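Local atomic coordinates of ribulose-5-phosphate reductase 1 (Staphylococcus aureus, PDB entry 6XHK), a protein that catalyses the NADPH-dependent reduction of D-ribulose 5-phosphate to D-ribitol 5-phosphate for wall teichoic acid synthesis. Residues Tyr6-Pro11 with Met60-Glu65; Ala40-Tyr45 with Glu325-Thr330. All blocks are in the same frame, centred on the assembly; numbering follows the deposited sequence.

Interaction 1: Tyr6-Pro11 with Met60-Glu65; sequences YQLVAP and MSLIHE
A chi1 of -170° swings CG of L8 away from the backbone N, and a chi1 of -76° sets CG of L62 opposite its carbonyl carbon, and the two leucines reach each other obliquely. One methyl from each meets, L8 CD2 lying 4.0 Å from L62 CD1. Q7 behaves differently: its chain runs on extended beyond CG, so that it lies alongside the opposing backbone. There its CG sits 3.5 Å from S61 N, and NE2 comes within 3.8 Å of M60 CA, a van der Waals contact of the amide end with the main chain. The two segments also form a short, loosely bonded antiparallel pairing. L8 N donates to M60 O at 2.9 Å in a nearly straight bond (171° at the hydrogen). The return bond, M60 N to L8 O, is weak at 3.4 Å. Q7 CA adds a CA-H...O contact of 3.4 Å to the same M60 O. The pairing makes 60-61 an edge of a three-stranded antiparallel sheet in the catalytic part of this zinc-type alcohol dehydrogenase, with strand 2-10 in the middle and strand 13-20 beyond it. F14 of that outer strand packs on both L8 and L62, while Y44 of helix 40-46 touches L8 and M60, which share a sheet face. S61 OG is hydrogen-bonded to G115 N and D114 OD1. Past L62 the chain turns away from strand 2-10 and leads to H64 and E65, predicted to bind the catalytic zinc; in this structure E65 OE1 forms a salt bridge with K334.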
ATOM      1  N   TYR A   6      -1.747 -18.201  12.591  1.00 97.68           N
ATOM      2  CA  TYR A   6      -3.121 -18.275  12.097  1.00 99.33           C
ATOM      3  C   TYR A   6      -3.053 -18.328  10.576  1.00 97.21           C
ATOM      4  O   TYR A   6      -2.956 -17.297   9.898  1.00 94.54           O
ATOM      5  CB  TYR A   6      -3.947 -17.106  12.635  1.00102.06           C
ATOM      6  CG  TYR A   6      -3.978 -17.084  14.155  1.00107.42           C
ATOM      7  CD1 TYR A   6      -4.826 -17.942  14.869  1.00100.32           C
ATOM      8  CD2 TYR A   6      -3.077 -16.308  14.875  1.00112.81           C
ATOM      9  CE1 TYR A   6      -4.833 -17.957  16.262  1.00 91.08           C
ATOM     10  CE2 TYR A   6      -3.067 -16.323  16.268  1.00114.68           C
ATOM     11  CZ  TYR A   6      -3.940 -17.151  16.957  1.00103.34           C
ATOM     12  OH  TYR A   6      -3.909 -17.147  18.342  1.00103.53           O
ATOM     13  N   GLN A   7      -3.075 -19.549  10.057  1.00100.44           N
ATOM     14  CA  GLN A   7      -2.967 -19.822   8.637  1.00109.94           C
ATOM     15  C   GLN A   7      -4.349 -19.982   8.007  1.00110.94           C
ATOM     16  O   GLN A   7      -5.340 -20.282   8.679  1.00 88.79           O
ATOM     17  CB  GLN A   7      -2.098 -21.068   8.405  1.00101.41           C
ATOM     18  CG  GLN A   7      -0.602 -20.748   8.448  1.00100.20           C
ATOM     19  CD  GLN A   7       0.295 -21.955   8.253  1.00105.43           C
ATOM     20  OE1 GLN A   7      -0.111 -23.091   8.520  1.00105.58           O
ATOM     21  NE2 GLN A   7       1.518 -21.718   7.748  1.00106.29           N
ATOM     22  N   LEU A   8      -4.409 -19.710   6.706  1.00102.14           N
ATOM     23  CA  LEU A   8      -5.583 -20.010   5.902  1.00 93.11           C
ATOM     24  C   LEU A   8      -5.419 -21.419   5.344  1.00100.21           C
ATOM     25  O   LEU A   8      -4.439 -21.704   4.649  1.00102.09           O
ATOM     26  CB  LEU A   8      -5.730 -18.985   4.785  1.00 96.20           C
ATOM     27  CG  LEU A   8      -7.019 -18.982   3.972  1.00 98.15           C
ATOM     28  CD1 LEU A   8      -8.202 -18.474   4.788  1.00107.37           C
ATOM     29  CD2 LEU A   8      -6.796 -18.120   2.761  1.00 95.69           C
ATOM     30  N   VAL A   9      -6.348 -22.308   5.694  1.00106.78           N
ATOM     31  CA  VAL A   9      -6.274 -23.706   5.279  1.00116.51           C
ATOM     32  C   VAL A   9      -7.240 -23.991   4.141  1.00124.93           C
ATOM     33  O   VAL A   9      -7.133 -25.049   3.499  1.00126.41           O
ATOM     34  CB  VAL A   9      -6.560 -24.652   6.462  1.00121.74           C
ATOM     35  CG1 VAL A   9      -5.566 -24.420   7.576  1.00119.89           C
ATOM     36  CG2 VAL A   9      -7.984 -24.448   6.973  1.00129.98           C
ATOM     37  N   ALA A  10      -8.184 -23.088   3.889  1.00126.89           N
ATOM     38  CA  ALA A  10      -9.158 -23.128   2.811  1.00119.26           C
ATOM     39  C   ALA A  10      -9.768 -21.740   2.733  1.00126.97           C
ATOM     40  O   ALA A  10      -9.825 -21.040   3.752  1.00120.04           O
ATOM     41  CB  ALA A  10     -10.243 -24.185   3.067  1.00117.99           C
ATOM     42  N   PRO A  11     -10.193 -21.291   1.556  1.00133.41           N
ATOM     43  CA  PRO A  11     -10.753 -19.938   1.470  1.00126.28           C
ATOM     44  C   PRO A  11     -11.930 -19.795   2.425  1.00118.95           C
ATOM     45  O   PRO A  11     -12.672 -20.746   2.670  1.00108.35           O
ATOM     46  CB  PRO A  11     -11.164 -19.810  -0.002  1.00125.03           C
ATOM     47  CG  PRO A  11     -11.153 -21.212  -0.549  1.00121.21           C
ATOM     48  CD  PRO A  11     -10.143 -21.961   0.244  1.00127.81           C
ATOM     49  N   MET A  60      -1.054 -21.056   4.597  1.00121.90           N
ATOM     50  CA  MET A  60      -0.095 -19.966   4.760  1.00115.03           C
ATOM     51  C   MET A  60      -0.732 -18.846   5.571  1.00108.53           C
ATOM     52  O   MET A  60      -1.955 -18.687   5.574  1.00 99.25           O
ATOM     53  CB  MET A  60       0.386 -19.417   3.407  1.00116.70           C
ATOM     54  CG  MET A  60      -0.696 -18.682   2.619  1.00125.13           C
ATOM     55  SD  MET A  60      -0.124 -18.032   1.028  1.00137.20           S
ATOM     56  CE  MET A  60       1.452 -17.300   1.489  1.00139.47           C
ATOM     57  N   SER A  61       0.113 -18.080   6.265  1.00117.26           N
ATOM     58  CA  SER A  61      -0.332 -16.864   6.935  1.00122.58           C
ATOM     59  C   SER A  61      -0.487 -15.744   5.910  1.00123.39           C
ATOM     60  O   SER A  61       0.201 -15.718   4.880  1.00120.01           O
ATOM     61  CB  SER A  61       0.647 -16.451   8.037  1.00123.23           C
ATOM     62  OG  SER A  61       1.985 -16.526   7.582  1.00138.41           O
ATOM     63  N   LEU A  62      -1.400 -14.809   6.202  1.00111.85           N
ATOM     64  CA  LEU A  62      -1.853 -13.868   5.182  1.00113.97           C
ATOM     65  C   LEU A  62      -1.239 -12.472   5.236  1.00127.08           C
ATOM     66  O   LEU A  62      -0.457 -12.112   4.355  1.00153.53           O
ATOM     67  CB  LEU A  62      -3.384 -13.762   5.212  1.00101.14           C
ATOM     68  CG  LEU A  62      -4.115 -14.952   4.582  1.00 96.90           C
ATOM     69  CD1 LEU A  62      -5.613 -14.715   4.462  1.00 88.86           C
ATOM     70  CD2 LEU A  62      -3.535 -15.170   3.191  1.00 89.21           C
ATOM     71  N   ILE A  63      -1.593 -11.677   6.239  1.00 85.70           N
ATOM     72  CA  ILE A  63      -1.392 -10.228   6.180  1.00 85.61           C
ATOM     73  C   ILE A  63       0.086  -9.862   6.085  1.00 85.54           C
ATOM     74  O   ILE A  63       0.947 -10.502   6.700  1.00 96.21           O
ATOM     75  CB  ILE A  63      -2.055  -9.580   7.414  1.00108.58           C
ATOM     76  CG1 ILE A  63      -3.552  -9.918   7.485  1.00 85.16           C
ATOM     77  CG2 ILE A  63      -1.781  -8.096   7.512  1.00 84.99           C
ATOM     78  CD1 ILE A  63      -4.321  -9.438   6.326  1.00 94.33           C
ATOM     79  N   HIS A  64       0.358  -8.756   5.410  1.00 98.55           N
ATOM     80  CA  HIS A  64       1.699  -8.255   5.199  1.00 93.62           C
ATOM     81  C   HIS A  64       1.900  -6.778   5.410  1.00 94.18           C
ATOM     82  O   HIS A  64       2.941  -6.245   5.188  1.00 86.56           O
ATOM     83  CB  HIS A  64       2.132  -8.573   3.818  1.00 96.45           C
ATOM     84  CG  HIS A  64       2.557  -9.985   3.639  1.00110.74           C
ATOM     85  ND1 HIS A  64       1.666 -11.028   3.604  1.00121.47           N
ATOM     86  CD2 HIS A  64       3.777 -10.531   3.469  1.00122.21           C
ATOM     87  CE1 HIS A  64       2.318 -12.157   3.417  1.00126.10           C
ATOM     88  NE2 HIS A  64       3.601 -11.882   3.338  1.00121.61           N
ATOM     89  N   GLU A  65       0.852  -6.102   5.768  1.00 86.26           N
ATOM     90  CA  GLU A  65       0.906  -4.687   6.144  1.00 95.22           C
ATOM     91  C   GLU A  65       0.677  -4.583   7.653  1.00 98.46           C
ATOM     92  O   GLU A  65      -0.427  -4.871   8.127  1.00 94.80           O
ATOM     93  CB  GLU A  65      -0.177  -3.901   5.408  1.00 95.48           C
ATOM     94  CG  GLU A  65       0.013  -3.820   3.925  1.00119.82           C
ATOM     95  CD  GLU A  65      -1.043  -2.984   3.234  1.00133.71           C
ATOM     96  OE1 GLU A  65      -2.005  -2.559   3.905  1.00135.48           O
ATOM     97  OE2 GLU A  65      -0.935  -2.801   2.002  1.00145.06           O
TER

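Interaction 2: Ala40-Tyr45 with Glu325-Thr330; sequences ADQRYY and EADLST
The side-chain amide of Q42 and the carboxylate of D327 lie almost in one plane, their planes only 14° apart, and meet edge on. Q42 NE2 donates to D327 OD2 at 2.9 Å along a nearly straight line (168° at the hydrogen), and the acceptor uses its anti lone pair, on the side away from OD1. A bend at chi2 (-86°) turns the Q42 amide into this position. NE2 also donates to the carbonyl of F324, and D327 OD1 is held by T335 OG1, so each flat group has a second polar partner, which probably limits its rotation. On the other side of the amide group, Q42 OE1 lies against the L328 methyl CD2. The contact joins helix 40-46, in the GroES-like catalytic domain of the medium-chain alcohol dehydrogenase fold, to the C-terminal end of helix 318-328. That late helix leads into strand 334-339, which pairs with strand 28-36 and so belongs to the same part of the fold. One turn along from Q42, the Y45 ring presents its edge: E325 OE2 and L328 CD1 both lie there, near the ring plane. Y45 OH makes a weak hydrogen bond to E325 OE2 at 3.4 Å, the carboxylate standing almost perpendicular to the ring, while Y45 CE1 is 4.3 Å from L328 CD1. The same ring stacks with F324, and R43, on another side of the helix, touches the bound NADPH.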
ATOM      1  N   ALA A  40      -4.257  -8.305  -2.191  1.00117.71           N
ATOM      2  CA  ALA A  40      -3.560  -9.568  -2.377  1.00 94.36           C
ATOM      3  C   ALA A  40      -4.033 -10.627  -1.382  1.00109.76           C
ATOM      4  O   ALA A  40      -4.232 -11.788  -1.761  1.00 97.98           O
ATOM      5  CB  ALA A  40      -2.054  -9.335  -2.271  1.00 94.07           C
ATOM      6  N   ASP A  41      -4.228 -10.247  -0.105  1.00117.81           N
ATOM      7  CA  ASP A  41      -4.701 -11.233   0.878  1.00115.39           C
ATOM      8  C   ASP A  41      -6.139 -11.669   0.612  1.00105.59           C
ATOM      9  O   ASP A  41      -6.523 -12.799   0.955  1.00 91.15           O
ATOM     10  CB  ASP A  41      -4.565 -10.718   2.320  1.00106.19           C
ATOM     11  CG  ASP A  41      -3.199 -10.094   2.614  1.00108.10           C
ATOM     12  OD1 ASP A  41      -3.146  -8.909   3.017  1.00110.98           O
ATOM     13  OD2 ASP A  41      -2.172 -10.792   2.416  1.00105.66           O
ATOM     14  N   GLN A  42      -6.937 -10.801  -0.011  1.00109.59           N
ATOM     15  CA  GLN A  42      -8.314 -11.152  -0.327  1.00105.08           C
ATOM     16  C   GLN A  42      -8.397 -12.128  -1.499  1.00120.34           C
ATOM     17  O   GLN A  42      -9.310 -12.962  -1.532  1.00122.95           O
ATOM     18  CB  GLN A  42      -9.096  -9.873  -0.601  1.00100.44           C
ATOM     19  CG  GLN A  42      -9.349  -9.071   0.653  1.00103.30           C
ATOM     20  CD  GLN A  42     -10.587  -9.522   1.392  1.00115.22           C
ATOM     21  OE1 GLN A  42     -11.059 -10.643   1.201  1.00125.74           O
ATOM     22  NE2 GLN A  42     -11.074  -8.681   2.305  1.00114.28           N
ATOM     23  N   ARG A  43      -7.457 -12.053  -2.456  1.00121.92           N
ATOM     24  CA  ARG A  43      -7.407 -13.045  -3.533  1.00128.09           C
ATOM     25  C   ARG A  43      -7.373 -14.458  -2.961  1.00129.48           C
ATOM     26  O   ARG A  43      -8.129 -15.337  -3.395  1.00128.11           O
ATOM     27  CB  ARG A  43      -6.193 -12.797  -4.455  1.00129.74           C
ATOM     28  CG  ARG A  43      -6.137 -11.389  -5.080  1.00129.13           C
ATOM     29  CD  ARG A  43      -5.275 -11.268  -6.363  1.00125.30           C
ATOM     30  NE  ARG A  43      -3.891 -10.815  -6.124  1.00122.74           N
ATOM     31  CZ  ARG A  43      -3.455  -9.553  -6.270  1.00119.33           C
ATOM     32  NH1 ARG A  43      -4.291  -8.577  -6.631  1.00118.24           N
ATOM     33  NH2 ARG A  43      -2.177  -9.252  -6.033  1.00110.98           N
ATOM     34  N   TYR A  44      -6.524 -14.682  -1.947  1.00123.56           N
ATOM     35  CA  TYR A  44      -6.444 -16.005  -1.334  1.00114.41           C
ATOM     36  C   TYR A  44      -7.672 -16.297  -0.479  1.00115.02           C
ATOM     37  O   TYR A  44      -8.178 -17.426  -0.482  1.00123.45           O
ATOM     38  CB  TYR A  44      -5.160 -16.150  -0.504  1.00 93.42           C
ATOM     39  CG  TYR A  44      -3.869 -15.933  -1.276  1.00116.90           C
ATOM     40  CD1 TYR A  44      -3.396 -14.653  -1.539  1.00124.59           C
ATOM     41  CD2 TYR A  44      -3.130 -17.010  -1.759  1.00114.80           C
ATOM     42  CE1 TYR A  44      -2.213 -14.452  -2.256  1.00137.09           C
ATOM     43  CE2 TYR A  44      -1.950 -16.821  -2.483  1.00121.54           C
ATOM     44  CZ  TYR A  44      -1.494 -15.541  -2.729  1.00133.37           C
ATOM     45  OH  TYR A  44      -0.324 -15.342  -3.446  1.00132.40           O
ATOM     46  N   TYR A  45      -8.180 -15.296   0.253  1.00112.81           N
ATOM     47  CA  TYR A  45      -9.274 -15.564   1.188  1.00114.81           C
ATOM     48  C   TYR A  45     -10.523 -16.086   0.478  1.00119.91           C
ATOM     49  O   TYR A  45     -11.307 -16.833   1.079  1.00102.81           O
ATOM     50  CB  TYR A  45      -9.635 -14.306   1.980  1.00109.02           C
ATOM     51  CG  TYR A  45     -10.850 -14.511   2.859  1.00103.80           C
ATOM     52  CD1 TYR A  45     -12.091 -14.029   2.470  1.00114.23           C
ATOM     53  CD2 TYR A  45     -10.755 -15.167   4.078  1.00103.64           C
ATOM     54  CE1 TYR A  45     -13.215 -14.217   3.253  1.00123.70           C
ATOM     55  CE2 TYR A  45     -11.878 -15.340   4.888  1.00112.96           C
ATOM     56  CZ  TYR A  45     -13.105 -14.867   4.459  1.00120.85           C
ATOM     57  OH  TYR A  45     -14.237 -15.029   5.221  1.00120.15           O
ATOM     58  N   GLU A 325     -14.950 -10.470   5.435  1.00115.92           N
ATOM     59  CA  GLU A 325     -16.201 -10.226   4.738  1.00112.34           C
ATOM     60  C   GLU A 325     -16.490  -8.727   4.663  1.00116.66           C
ATOM     61  O   GLU A 325     -16.874  -8.201   3.604  1.00121.05           O
ATOM     62  CB  GLU A 325     -17.332 -10.978   5.443  1.00115.49           C
ATOM     63  CG  GLU A 325     -17.139 -12.502   5.492  1.00127.60           C
ATOM     64  CD  GLU A 325     -17.533 -13.235   4.209  1.00150.69           C
ATOM     65  OE1 GLU A 325     -17.931 -12.578   3.214  1.00166.02           O
ATOM     66  OE2 GLU A 325     -17.435 -14.486   4.205  1.00150.32           O
ATOM     67  N   ALA A 326     -16.266  -8.015   5.771  1.00109.26           N
ATOM     68  CA  ALA A 326     -16.506  -6.579   5.785  1.00109.54           C
ATOM     69  C   ALA A 326     -15.562  -5.827   4.855  1.00102.95           C
ATOM     70  O   ALA A 326     -15.956  -4.800   4.295  1.00109.59           O
ATOM     71  CB  ALA A 326     -16.380  -6.047   7.208  1.00112.61           C
ATOM     72  N   ASP A 327     -14.315  -6.292   4.693  1.00101.80           N
ATOM     73  CA  ASP A 327     -13.395  -5.610   3.782  1.00 92.58           C
ATOM     74  C   ASP A 327     -13.762  -5.905   2.333  1.00116.01           C
ATOM     75  O   ASP A 327     -13.515  -5.075   1.441  1.00109.63           O
ATOM     76  CB  ASP A 327     -11.952  -6.022   4.098  1.00 90.44           C
ATOM     77  CG  ASP A 327     -10.909  -5.274   3.263  1.00114.96           C
ATOM     78  OD1 ASP A 327     -10.756  -4.044   3.438  1.00116.50           O
ATOM     79  OD2 ASP A 327     -10.187  -5.927   2.478  1.00114.72           O
ATOM     80  N   LEU A 328     -14.366  -7.076   2.099  1.00123.91           N
ATOM     81  CA  LEU A 328     -14.971  -7.379   0.806  1.00124.74           C
ATOM     82  C   LEU A 328     -16.040  -6.344   0.469  1.00131.42           C
ATOM     83  O   LEU A 328     -15.952  -5.639  -0.544  1.00134.93           O
ATOM     84  CB  LEU A 328     -15.572  -8.790   0.835  1.00123.47           C
ATOM     85  CG  LEU A 328     -14.627 -10.001   0.781  1.00118.47           C
ATOM     86  CD1 LEU A 328     -15.366 -11.359   0.945  1.00113.82           C
ATOM     87  CD2 LEU A 328     -13.778  -9.968  -0.491  1.00111.74           C
ATOM     88  N   SER A 329     -17.042  -6.214   1.351  1.00129.24           N
ATOM     89  CA  SER A 329     -18.190  -5.322   1.186  1.00114.64           C
ATOM     90  C   SER A 329     -17.842  -3.835   1.263  1.00126.86           C
ATOM     91  O   SER A 329     -18.752  -3.012   1.106  1.00136.22           O
ATOM     92  CB  SER A 329     -19.246  -5.625   2.253  1.00110.97           C
ATOM     93  OG  SER A 329     -19.715  -6.960   2.182  1.00121.22           O
ATOM     94  N   THR A 330     -16.584  -3.462   1.491  1.00130.20           N
ATOM     95  CA  THR A 330     -16.230  -2.073   1.772  1.00134.63           C
ATOM     96  C   THR A 330     -16.077  -1.269   0.485  1.00133.00           C
ATOM     97  O   THR A 330     -15.446  -1.716  -0.480  1.00114.46           O
ATOM     98  CB  THR A 330     -14.928  -2.005   2.580  1.00141.09           C
ATOM     99  OG1 THR A 330     -15.149  -2.554   3.884  1.00155.15           O
ATOM    100  CG2 THR A 330     -14.448  -0.560   2.741  1.00132.68           C
TER

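How the interactions relate
Helix 40-46 ties the two contacts together: one side of it meets segment 325-330 in interaction 2, while D41, Y44 and Y45 lean on the segments of interaction 1; the centres of the two contacts are about 12 Å apart. I63 CD1 packs 3.6 Å from D41 OD1, and P11 lies against the backbone of Y45. Interaction 1 is mostly buried and relies on backbone pairing and leucine methyls within a small sheet. Interaction 2, partly exposed, joins two helices from distant parts of the sequence through polar side chains, with E325 and L328 at the surface. The first leads along its chain to the predicted zinc ligands; helix 40-46 of the second also carries R43, beside the NADPH.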